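Local atomic coordinates of radical SAM domain protein (Methanothrix thermoacetophila, PDB entry 6Y1X), a protein that is a NifB-type radical SAM enzyme that binds [4Fe-4S] clusters and probably acts as a carbide synthase in building the iron-molybdenum cofactor of nitrogenase. Residues N60-R68 against P248-A256; N142-E151 against N199-R210. One frame throughout, in Å; residues are numbered along the deposited sequence.

Contact 1: residues N60-R68 against P248-A256; sequences NIQCKYCIR and PLIPQYKFA. With SF4 (iron/sulfur cluster), chain D; SO4 (sulfate ion), chain F.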
loop_
_atom_site.group_PDB
_atom_site.type_symbol
_atom_site.label_atom_id
_atom_site.label_comp_id
_atom_site.label_asym_id
_atom_site.label_seq_id
_atom_site.Cartn_x
_atom_site.Cartn_y
_atom_site.Cartn_z
ATOM N N ASN A 60 -3.662 -9.631 -7.904
ATOM C CA ASN A 60 -2.960 -10.903 -8.003
ATOM C C ASN A 60 -3.014 -11.736 -6.734
ATOM O O ASN A 60 -2.397 -12.803 -6.690
ATOM C CB ASN A 60 -1.500 -10.675 -8.417
ATOM C CG ASN A 60 -0.798 -9.631 -7.566
ATOM O OD1 ASN A 60 -1.359 -9.105 -6.603
ATOM N ND2 ASN A 60 0.443 -9.330 -7.923
ATOM N N ILE A 61 -3.719 -11.289 -5.700
ATOM C CA ILE A 61 -3.924 -12.076 -4.497
ATOM C C ILE A 61 -5.390 -11.956 -4.100
ATOM O O ILE A 61 -6.166 -11.230 -4.724
ATOM C CB ILE A 61 -3.002 -11.633 -3.338
ATOM C CG1 ILE A 61 -3.394 -10.249 -2.826
ATOM C CG2 ILE A 61 -1.549 -11.584 -3.796
ATOM C CD1 ILE A 61 -2.582 -9.800 -1.621
ATOM N N GLN A 62 -5.761 -12.649 -3.028
ATOM C CA GLN A 62 -7.089 -12.510 -2.442
ATOM C C GLN A 62 -6.937 -12.488 -0.929
ATOM O O GLN A 62 -6.675 -13.524 -0.306
ATOM C CB GLN A 62 -8.033 -13.629 -2.882
ATOM C CG GLN A 62 -9.408 -13.534 -2.239
ATOM C CD GLN A 62 -10.148 -12.269 -2.642
ATOM O OE1 GLN A 62 -10.516 -12.090 -3.803
ATOM N NE2 GLN A 62 -10.325 -11.362 -1.690
ATOM N N CYS A 63 -7.102 -11.304 -0.351
ATOM C CA CYS A 63 -7.082 -11.130 1.090
ATOM C C CYS A 63 -8.409 -11.614 1.658
ATOM O O CYS A 63 -9.457 -11.459 1.025
ATOM C CB CYS A 63 -6.882 -9.656 1.437
ATOM S SG CYS A 63 -5.415 -8.899 0.717
ATOM N N LYS A 64 -8.361 -12.235 2.835
ATOM C CA LYS A 64 -9.579 -12.773 3.431
ATOM C C LYS A 64 -10.505 -11.697 3.983
ATOM O O LYS A 64 -11.579 -12.043 4.485
ATOM C CB LYS A 64 -9.239 -13.770 4.536
ATOM C CG LYS A 64 -8.595 -15.057 4.050
ATOM C CD LYS A 64 -8.374 -16.003 5.225
ATOM C CE LYS A 64 -7.414 -17.116 4.881
ATOM N NZ LYS A 64 -8.082 -18.117 4.016
ATOM N N TYR A 65 -10.117 -10.424 3.920
ATOM C CA TYR A 65 -10.954 -9.310 4.352
ATOM C C TYR A 65 -11.465 -8.481 3.180
ATOM O O TYR A 65 -12.066 -7.424 3.396
ATOM C CB TYR A 65 -10.208 -8.414 5.346
ATOM C CG TYR A 65 -8.846 -7.944 4.884
ATOM C CD1 TYR A 65 -8.709 -6.841 4.046
ATOM C CD2 TYR A 65 -7.692 -8.577 5.327
ATOM C CE1 TYR A 65 -7.457 -6.409 3.629
ATOM C CE2 TYR A 65 -6.441 -8.150 4.928
ATOM C CZ TYR A 65 -6.329 -7.069 4.077
ATOM O OH TYR A 65 -5.083 -6.642 3.690
ATOM N N CYS A 66 -11.243 -8.931 1.950
ATOM C CA CYS A 66 -11.498 -8.132 0.759
ATOM C C CYS A 66 -12.635 -8.724 -0.062
ATOM O O CYS A 66 -12.653 -9.931 -0.332
ATOM C CB CYS A 66 -10.247 -8.027 -0.114
ATOM S SG CYS A 66 -10.582 -7.235 -1.694
ATOM N N ILE A 67 -13.586 -7.869 -0.435
ATOM C CA ILE A 67 -14.528 -8.129 -1.519
ATOM C C ILE A 67 -14.035 -7.349 -2.735
ATOM O O ILE A 67 -13.896 -6.122 -2.675
ATOM C CB ILE A 67 -15.961 -7.724 -1.135
ATOM C CG1 ILE A 67 -16.491 -8.608 0.002
ATOM C CG2 ILE A 67 -16.878 -7.833 -2.340
ATOM C CD1 ILE A 67 -16.732 -10.047 -0.392
ATOM N N ARG A 68 -13.698 -8.061 -3.815
ATOM C CA ARG A 68 -13.051 -7.430 -4.967
ATOM C C ARG A 68 -13.913 -6.388 -5.668
ATOM O O ARG A 68 -13.378 -5.595 -6.450
ATOM C CB ARG A 68 -12.614 -8.495 -5.971
ATOM C CG ARG A 68 -11.446 -9.322 -5.487
ATOM C CD ARG A 68 -10.191 -8.468 -5.343
ATOM N NE ARG A 68 -10.002 -7.552 -6.468
ATOM C CZ ARG A 68 -9.645 -7.926 -7.696
ATOM N NH1 ARG A 68 -9.419 -9.204 -7.972
ATOM N NH2 ARG A 68 -9.501 -7.015 -8.649
ATOM N N PRO A 248 -7.106 -0.530 11.669
ATOM C CA PRO A 248 -8.054 -1.514 12.201
ATOM C C PRO A 248 -8.718 -2.300 11.076
ATOM O O PRO A 248 -9.018 -1.761 10.008
ATOM C CB PRO A 248 -9.061 -0.651 12.972
ATOM C CG PRO A 248 -9.007 0.676 12.288
ATOM C CD PRO A 248 -7.555 0.855 11.906
ATOM N N LEU A 249 -8.892 -3.601 11.307
ATOM C CA LEU A 249 -9.680 -4.428 10.403
ATOM C C LEU A 249 -11.041 -3.803 10.131
ATOM O O LEU A 249 -11.709 -3.314 11.047
ATOM C CB LEU A 249 -9.867 -5.831 10.994
ATOM C CG LEU A 249 -10.869 -6.742 10.278
ATOM C CD1 LEU A 249 -10.326 -7.186 8.926
ATOM C CD2 LEU A 249 -11.242 -7.950 11.121
ATOM N N ILE A 250 -11.421 -3.784 8.857
ATOM C CA ILE A 250 -12.801 -3.542 8.446
ATOM C C ILE A 250 -13.404 -4.918 8.194
ATOM O O ILE A 250 -13.092 -5.543 7.171
ATOM C CB ILE A 250 -12.883 -2.657 7.191
ATOM C CG1 ILE A 250 -12.157 -1.327 7.410
ATOM C CG2 ILE A 250 -14.340 -2.414 6.803
ATOM C CD1 ILE A 250 -12.821 -0.442 8.434
ATOM N N PRO A 251 -14.236 -5.438 9.093
ATOM C CA PRO A 251 -14.682 -6.835 8.966
ATOM C C PRO A 251 -15.487 -7.048 7.691
ATOM O O PRO A 251 -16.482 -6.366 7.443
ATOM C CB PRO A 251 -15.536 -7.051 10.223
ATOM C CG PRO A 251 -15.118 -5.978 11.171
ATOM C CD PRO A 251 -14.738 -4.800 10.322
ATOM N N GLN A 252 -15.053 -8.016 6.887
ATOM C CA GLN A 252 -15.608 -8.213 5.554
ATOM C C GLN A 252 -15.102 -9.544 5.023
ATOM O O GLN A 252 -14.078 -10.056 5.481
ATOM C CB GLN A 252 -15.209 -7.055 4.621
ATOM C CG GLN A 252 -15.776 -7.070 3.190
ATOM C CD GLN A 252 -17.289 -7.209 3.128
ATOM O OE1 GLN A 252 -17.839 -8.293 3.325
ATOM N NE2 GLN A 252 -17.970 -6.095 2.891
ATOM N N TYR A 253 -15.836 -10.101 4.059
ATOM C CA TYR A 253 -15.521 -11.401 3.448
ATOM C C TYR A 253 -15.331 -12.416 4.577
ATOM O O TYR A 253 -16.181 -12.485 5.475
ATOM C CB TYR A 253 -14.342 -11.229 2.497
ATOM C CG TYR A 253 -13.978 -12.473 1.714
ATOM C CD1 TYR A 253 -14.952 -13.388 1.326
ATOM C CD2 TYR A 253 -12.659 -12.723 1.347
ATOM C CE1 TYR A 253 -14.618 -14.518 0.598
ATOM C CE2 TYR A 253 -12.317 -13.851 0.622
ATOM C CZ TYR A 253 -13.298 -14.745 0.255
ATOM O OH TYR A 253 -12.951 -15.870 -0.452
ATOM N N LYS A 254 -14.251 -13.202 4.584
ATOM C CA LYS A 254 -14.105 -14.267 5.567
ATOM C C LYS A 254 -13.823 -13.741 6.964
ATOM O O LYS A 254 -13.937 -14.506 7.927
ATOM C CB LYS A 254 -13.007 -15.237 5.135
ATOM C CG LYS A 254 -13.435 -16.118 3.977
ATOM C CD LYS A 254 -12.291 -16.962 3.449
ATOM C CE LYS A 254 -12.806 -17.963 2.415
ATOM N NZ LYS A 254 -11.737 -18.885 1.959
ATOM N N PHE A 255 -13.508 -12.454 7.104
ATOM C CA PHE A 255 -13.308 -11.848 8.410
ATOM C C PHE A 255 -14.520 -11.021 8.834
ATOM O O PHE A 255 -14.413 -10.191 9.741
ATOM C CB PHE A 255 -12.051 -10.974 8.404
ATOM C CG PHE A 255 -10.760 -11.749 8.292
ATOM C CD1 PHE A 255 -10.729 -13.120 8.478
ATOM C CD2 PHE A 255 -9.570 -11.094 8.015
ATOM C CE1 PHE A 255 -9.538 -13.827 8.378
ATOM C CE2 PHE A 255 -8.372 -11.796 7.915
ATOM C CZ PHE A 255 -8.359 -13.162 8.094
ATOM N N ALA A 256 -15.668 -11.233 8.182
ATOM C CA ALA A 256 -16.864 -10.442 8.456
ATOM C C ALA A 256 -17.371 -10.613 9.882
ATOM O O ALA A 256 -18.145 -9.769 10.353
ATOM C CB ALA A 256 -17.976 -10.802 7.472
HETATM FE FE1 SF4 D . -8.380 -6.863 -2.246
HETATM FE FE2 SF4 D . -6.075 -7.613 -1.072
HETATM FE FE3 SF4 D . -6.318 -5.104 -2.107
HETATM FE FE4 SF4 D . -6.152 -7.267 -3.759
HETATM S S1 SF4 D . -4.509 -6.506 -2.342
HETATM S S2 SF4 D . -7.630 -5.517 -3.952
HETATM S S3 SF4 D . -7.295 -8.866 -2.565
HETATM S S4 SF4 D . -7.491 -5.960 -0.328
HETATM S S SO4 F . -10.864 -20.688 4.906
HETATM O O1 SO4 F . -10.892 -20.872 3.458
HETATM O O2 SO4 F . -10.292 -19.386 5.234
HETATM O O3 SO4 F . -12.228 -20.760 5.422
HETATM O O4 SO4 F . -10.053 -21.737 5.519
HETATM O O HOH W 1 -12.119 -4.932 4.805
#
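Lys64, Tyr65 and Tyr253 carry most of this contact, in which the cysteine-rich CX3CX2C loop of the radical SAM cluster meets the segment after strand 243-248. Between two of the cluster's cysteine ligands, Cys63 and Cys66, runs a type I turn with Lys64 and Tyr65 at its corners. Lys64 lays CB over one face of the Phe255 ring, a CH-pi contact 3.9 Å from the centroid, while its carbonyl O receives two weak hydrogen bonds, from Lys254 N at 2.9 Å and from Phe255 N. Its NZ and that of Lys254 share Asp178 and a sulfate ion, probably from the crystallisation liquor; these probably offset the like charges. Tyr65 CB touches Leu249 CD1 and Phe255 CD2, each at 3.8 Å; Phe255 CD2 also meets the edge of the Tyr65 ring, whose hydroxyl bonds to Asn74 and Asn166. Replacing Phe255 by alanine would probably leave Lys64 CB and Tyr65 CB without their shared aromatic neighbour. Tyr253 CB lies 3.5 Å from both Lys64 O and Cys66 O, and CD2 3.3 Å from Cys66 O; Cys63 O is at the ring edge, in plane, and the hydroxyl bonds to Asp178. A water donates to Tyr65 O, at 2.9 Å, and Ile250 O, at 2.6 Å.

Contact 2: residues N142-E151 against N199-R210; sequences NGLLLPDRIE and NQLKGIEEAVRR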
loop_
_atom_site.group_PDB
_atom_site.type_symbol
_atom_site.label_atom_id
_atom_site.label_comp_id
_atom_site.label_asym_id
_atom_site.label_seq_id
_atom_site.Cartn_x
_atom_site.Cartn_y
_atom_site.Cartn_z
ATOM N N ASN A 142 0.533 -4.661 -2.560
ATOM C CA ASN A 142 0.585 -5.772 -1.622
ATOM C C ASN A 142 1.975 -6.398 -1.565
ATOM O O ASN A 142 2.213 -7.275 -0.728
ATOM C CB ASN A 142 -0.496 -6.811 -1.955
ATOM C CG ASN A 142 -0.338 -7.424 -3.344
ATOM O OD1 ASN A 142 0.768 -7.646 -3.832
ATOM N ND2 ASN A 142 -1.463 -7.696 -3.985
ATOM N N GLY A 143 2.889 -5.980 -2.444
ATOM C CA GLY A 143 4.278 -6.383 -2.366
ATOM C C GLY A 143 4.652 -7.593 -3.189
ATOM O O GLY A 143 5.852 -7.851 -3.364
ATOM N N LEU A 144 3.675 -8.360 -3.684
ATOM C CA LEU A 144 4.003 -9.598 -4.386
ATOM C C LEU A 144 4.876 -9.341 -5.609
ATOM O O LEU A 144 5.840 -10.074 -5.851
ATOM C CB LEU A 144 2.730 -10.336 -4.795
ATOM C CG LEU A 144 2.988 -11.659 -5.524
ATOM C CD1 LEU A 144 3.748 -12.663 -4.659
ATOM C CD2 LEU A 144 1.673 -12.252 -6.013
ATOM N N LEU A 145 4.570 -8.302 -6.383
ATOM C CA LEU A 145 5.343 -8.003 -7.582
ATOM C C LEU A 145 6.380 -6.911 -7.366
ATOM O O LEU A 145 6.988 -6.454 -8.337
ATOM C CB LEU A 145 4.415 -7.628 -8.740
ATOM C CG LEU A 145 3.662 -8.795 -9.379
ATOM C CD1 LEU A 145 2.648 -8.303 -10.403
ATOM C CD2 LEU A 145 4.649 -9.773 -10.009
ATOM N N LEU A 146 6.595 -6.482 -6.123
ATOM C CA LEU A 146 7.551 -5.405 -5.872
ATOM C C LEU A 146 8.966 -5.776 -6.304
ATOM O O LEU A 146 9.629 -4.938 -6.943
ATOM C CB LEU A 146 7.494 -4.988 -4.397
ATOM C CG LEU A 146 8.323 -3.751 -4.044
ATOM C CD1 LEU A 146 7.992 -2.618 -4.987
ATOM C CD2 LEU A 146 8.100 -3.324 -2.600
ATOM N N PRO A 147 9.495 -6.971 -6.008
ATOM C CA PRO A 147 10.841 -7.290 -6.517
ATOM C C PRO A 147 10.926 -7.240 -8.030
ATOM O O PRO A 147 11.939 -6.788 -8.574
ATOM C CB PRO A 147 11.094 -8.713 -6.001
ATOM C CG PRO A 147 10.157 -8.911 -4.892
ATOM C CD PRO A 147 8.965 -8.045 -5.144
ATOM N N ASP A 148 9.885 -7.699 -8.726
ATOM C CA ASP A 148 9.931 -7.770 -10.182
ATOM C C ASP A 148 9.765 -6.405 -10.840
ATOM O O ASP A 148 10.257 -6.200 -11.952
ATOM C CB ASP A 148 8.855 -8.724 -10.705
ATOM C CG ASP A 148 9.179 -10.181 -10.433
ATOM O OD1 ASP A 148 10.324 -10.473 -10.025
ATOM O OD2 ASP A 148 8.289 -11.036 -10.632
ATOM N N ARG A 149 9.101 -5.458 -10.178
ATOM C CA ARG A 149 8.771 -4.192 -10.816
ATOM C C ARG A 149 9.461 -2.987 -10.190
ATOM O O ARG A 149 9.248 -1.865 -10.663
ATOM C CB ARG A 149 7.252 -3.959 -10.797
ATOM C CG ARG A 149 6.436 -5.000 -11.558
ATOM C CD ARG A 149 7.021 -5.353 -12.922
ATOM N NE ARG A 149 6.981 -4.264 -13.890
ATOM C CZ ARG A 149 6.042 -4.130 -14.821
ATOM N NH1 ARG A 149 5.053 -5.012 -14.894
ATOM N NH2 ARG A 149 6.087 -3.114 -15.674
ATOM N N ILE A 150 10.272 -3.176 -9.144
ATOM C CA ILE A 150 10.875 -2.030 -8.464
ATOM C C ILE A 150 11.778 -1.263 -9.418
ATOM O O ILE A 150 11.876 -0.033 -9.338
ATOM C CB ILE A 150 11.631 -2.486 -7.199
ATOM C CG1 ILE A 150 12.214 -1.285 -6.451
ATOM C CG2 ILE A 150 12.704 -3.509 -7.539
ATOM C CD1 ILE A 150 11.171 -0.304 -5.959
ATOM N N GLU A 151 12.448 -1.967 -10.335
ATOM C CA GLU A 151 13.313 -1.293 -11.297
ATOM C C GLU A 151 12.505 -0.359 -12.192
ATOM O O GLU A 151 12.948 0.753 -12.502
ATOM C CB GLU A 151 14.060 -2.323 -12.140
ATOM C CG GLU A 151 15.124 -1.731 -13.044
ATOM C CD GLU A 151 16.226 -2.719 -13.381
ATOM O OE1 GLU A 151 15.905 -3.874 -13.736
ATOM O OE2 GLU A 151 17.414 -2.339 -13.295
ATOM N N ASN A 199 8.644 -12.330 -1.272
ATOM C CA ASN A 199 8.653 -11.239 -2.243
ATOM C C ASN A 199 8.478 -9.882 -1.565
ATOM O O ASN A 199 9.151 -8.913 -1.933
ATOM C CB ASN A 199 7.564 -11.456 -3.295
ATOM C CG ASN A 199 8.016 -12.364 -4.426
ATOM O OD1 ASN A 199 9.051 -13.022 -4.335
ATOM N ND2 ASN A 199 7.237 -12.406 -5.499
ATOM N N GLN A 200 7.572 -9.784 -0.589
ATOM C CA GLN A 200 7.409 -8.530 0.147
ATOM C C GLN A 200 8.725 -8.082 0.773
ATOM O O GLN A 200 9.116 -6.916 0.658
ATOM C CB GLN A 200 6.343 -8.676 1.236
ATOM C CG GLN A 200 4.930 -8.941 0.744
ATOM C CD GLN A 200 3.999 -9.362 1.875
ATOM O OE1 GLN A 200 4.294 -10.298 2.618
ATOM N NE2 GLN A 200 2.863 -8.681 2.000
ATOM N N LEU A 201 9.428 -9.000 1.436
ATOM C CA LEU A 201 10.670 -8.622 2.102
ATOM C C LEU A 201 11.751 -8.259 1.094
ATOM O O LEU A 201 12.468 -7.268 1.282
ATOM C CB LEU A 201 11.148 -9.741 3.024
ATOM C CG LEU A 201 10.200 -10.072 4.181
ATOM C CD1 LEU A 201 10.744 -11.232 5.007
ATOM C CD2 LEU A 201 9.936 -8.844 5.052
ATOM N N LYS A 202 11.912 -9.062 0.035
ATOM C CA LYS A 202 12.889 -8.724 -1.000
ATOM C C LYS A 202 12.569 -7.387 -1.656
ATOM O O LYS A 202 13.475 -6.607 -1.969
ATOM C CB LYS A 202 12.956 -9.828 -2.055
ATOM C CG LYS A 202 13.581 -11.130 -1.569
ATOM C CD LYS A 202 13.577 -12.186 -2.669
ATOM C CE LYS A 202 14.617 -13.272 -2.416
ATOM N NZ LYS A 202 14.363 -14.019 -1.151
ATOM N N GLY A 203 11.286 -7.105 -1.882
ATOM C CA GLY A 203 10.930 -5.861 -2.543
ATOM C C GLY A 203 11.155 -4.647 -1.663
ATOM O O GLY A 203 11.681 -3.630 -2.119
ATOM N N ILE A 204 10.801 -4.754 -0.380
ATOM C CA ILE A 204 11.056 -3.671 0.566
ATOM C C ILE A 204 12.550 -3.408 0.670
ATOM O O ILE A 204 13.002 -2.256 0.628
ATOM C CB ILE A 204 10.443 -4.007 1.939
ATOM C CG1 ILE A 204 8.915 -3.938 1.871
ATOM C CG2 ILE A 204 10.999 -3.095 3.027
ATOM C CD1 ILE A 204 8.228 -4.514 3.090
ATOM N N GLU A 205 13.336 -4.472 0.825
ATOM C CA GLU A 205 14.786 -4.322 0.885
ATOM C C GLU A 205 15.314 -3.601 -0.353
ATOM O O GLU A 205 16.144 -2.690 -0.249
ATOM C CB GLU A 205 15.433 -5.700 1.034
ATOM C CG GLU A 205 16.946 -5.713 0.982
ATOM C CD GLU A 205 17.505 -7.102 1.232
ATOM O OE1 GLU A 205 16.700 -8.031 1.462
ATOM O OE2 GLU A 205 18.742 -7.269 1.190
ATOM N N GLU A 206 14.835 -3.995 -1.537
ATOM C CA GLU A 206 15.328 -3.382 -2.766
ATOM C C GLU A 206 14.857 -1.935 -2.884
ATOM O O GLU A 206 15.607 -1.069 -3.349
ATOM C CB GLU A 206 14.891 -4.204 -3.980
ATOM C CG GLU A 206 15.402 -3.670 -5.310
ATOM C CD GLU A 206 16.925 -3.615 -5.388
ATOM O OE1 GLU A 206 17.597 -4.397 -4.681
ATOM O OE2 GLU A 206 17.452 -2.790 -6.163
ATOM N N ALA A 207 13.602 -1.665 -2.508
ATOM C CA ALA A 207 13.103 -0.294 -2.506
ATOM C C ALA A 207 13.934 0.591 -1.586
ATOM O O ALA A 207 14.301 1.716 -1.952
ATOM C CB ALA A 207 11.631 -0.271 -2.088
ATOM N N VAL A 208 14.259 0.093 -0.390
ATOM C CA VAL A 208 15.080 0.863 0.542
ATOM C C VAL A 208 16.473 1.086 -0.035
ATOM O O VAL A 208 17.021 2.194 0.039
ATOM C CB VAL A 208 15.128 0.173 1.917
ATOM C CG1 VAL A 208 16.214 0.785 2.787
ATOM C CG2 VAL A 208 13.776 0.299 2.611
ATOM N N ARG A 209 17.066 0.043 -0.630
ATOM C CA ARG A 209 18.395 0.199 -1.219
ATOM C C ARG A 209 18.397 1.282 -2.289
ATOM O O ARG A 209 19.392 1.997 -2.446
ATOM C CB ARG A 209 18.872 -1.137 -1.797
ATOM C CG ARG A 209 20.311 -1.132 -2.314
ATOM C CD ARG A 209 20.637 -2.385 -3.138
ATOM N NE ARG A 209 19.973 -2.431 -4.440
ATOM C CZ ARG A 209 20.389 -1.773 -5.519
ATOM N NH1 ARG A 209 21.477 -1.018 -5.462
ATOM N NH2 ARG A 209 19.720 -1.877 -6.660
ATOM N N ARG A 210 17.292 1.431 -3.022
ATOM C CA ARG A 210 17.175 2.427 -4.075
ATOM C C ARG A 210 16.724 3.779 -3.537
ATOM O O ARG A 210 16.265 4.626 -4.315
ATOM C CB ARG A 210 16.227 1.943 -5.173
ATOM C CG ARG A 210 16.766 0.752 -5.944
ATOM C CD ARG A 210 15.702 0.117 -6.820
ATOM N NE ARG A 210 16.273 -0.933 -7.659
ATOM C CZ ARG A 210 16.699 -0.750 -8.902
ATOM N NH1 ARG A 210 16.629 0.451 -9.462
ATOM N NH2 ARG A 210 17.205 -1.767 -9.581
#
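Two side-chain amides of helix 199-209 reach the backbone of the loop that leads into helix 146-151. Asn199 ND2 donates to Leu144 O at 2.7 Å, lying in the carbonyl plane though the bond is bent at the hydrogen, and Gln200 NE2 meets Asn142 O at 3.1 Å, nearly along the C=O axis. Asn142 itself closes an Asx turn, its OD1 accepting from Leu144 N. Van der Waals contacts continue along the helices. Leu146 CD2 sits 3.5 Å from Gly203 C, and Pro147 CG lies 3.1 Å from Asn199 O; a CB on Gly203 would clash with Leu146 CB. These are neighbouring helices on the outside of the radical SAM barrel, nearly parallel at 25° with their axes 8.2 Å apart, and Leu146 and Ile150 also touch strand 160-164. Ile150 puts CD1 on Ala207 CB, 3.9 Å away, CG1 on Arg210 CD and its CG2 branch on Glu206 CG, an arrangement that follows from CG1 lying opposite the backbone N (chi1 -178°). Charged groups gather where helix 199-209 ends. Glu206 OE2 takes Arg210 NE on its anti lone pair at 2.7 Å and also pairs with Arg209. Above one face of the Arg210 guanidinium lies Glu151 CA; the Glu151 carboxylate, its plane turned 73° from the guanidinium, makes a long salt bridge from OE2 to Arg210 NH2 at 3.8 Å.

Along the chain, contact 2 is nested within the loop that contact 1 closes. Contact 1 is partly buried and joins non-helical segments beside an iron-sulfur cluster, with weak backbone bonds, aromatic packing and lysines gathered round an anion; contact 2 is more deeply buried and pairs two helices on the outside of the barrel, through amide-to-carbonyl bonds, close glycine packing and a salt-bridge network at one end. Their centres are about 23 Å apart, yet residues 60-68 and 142-151 touch: Asn60 OD1 lies 3.0 Å from Asn142 ND2, a probable hydrogen bond, and Ile61 CD1 packs against the same amide. Both Ile61 and Asn142 line the pocket of that cluster.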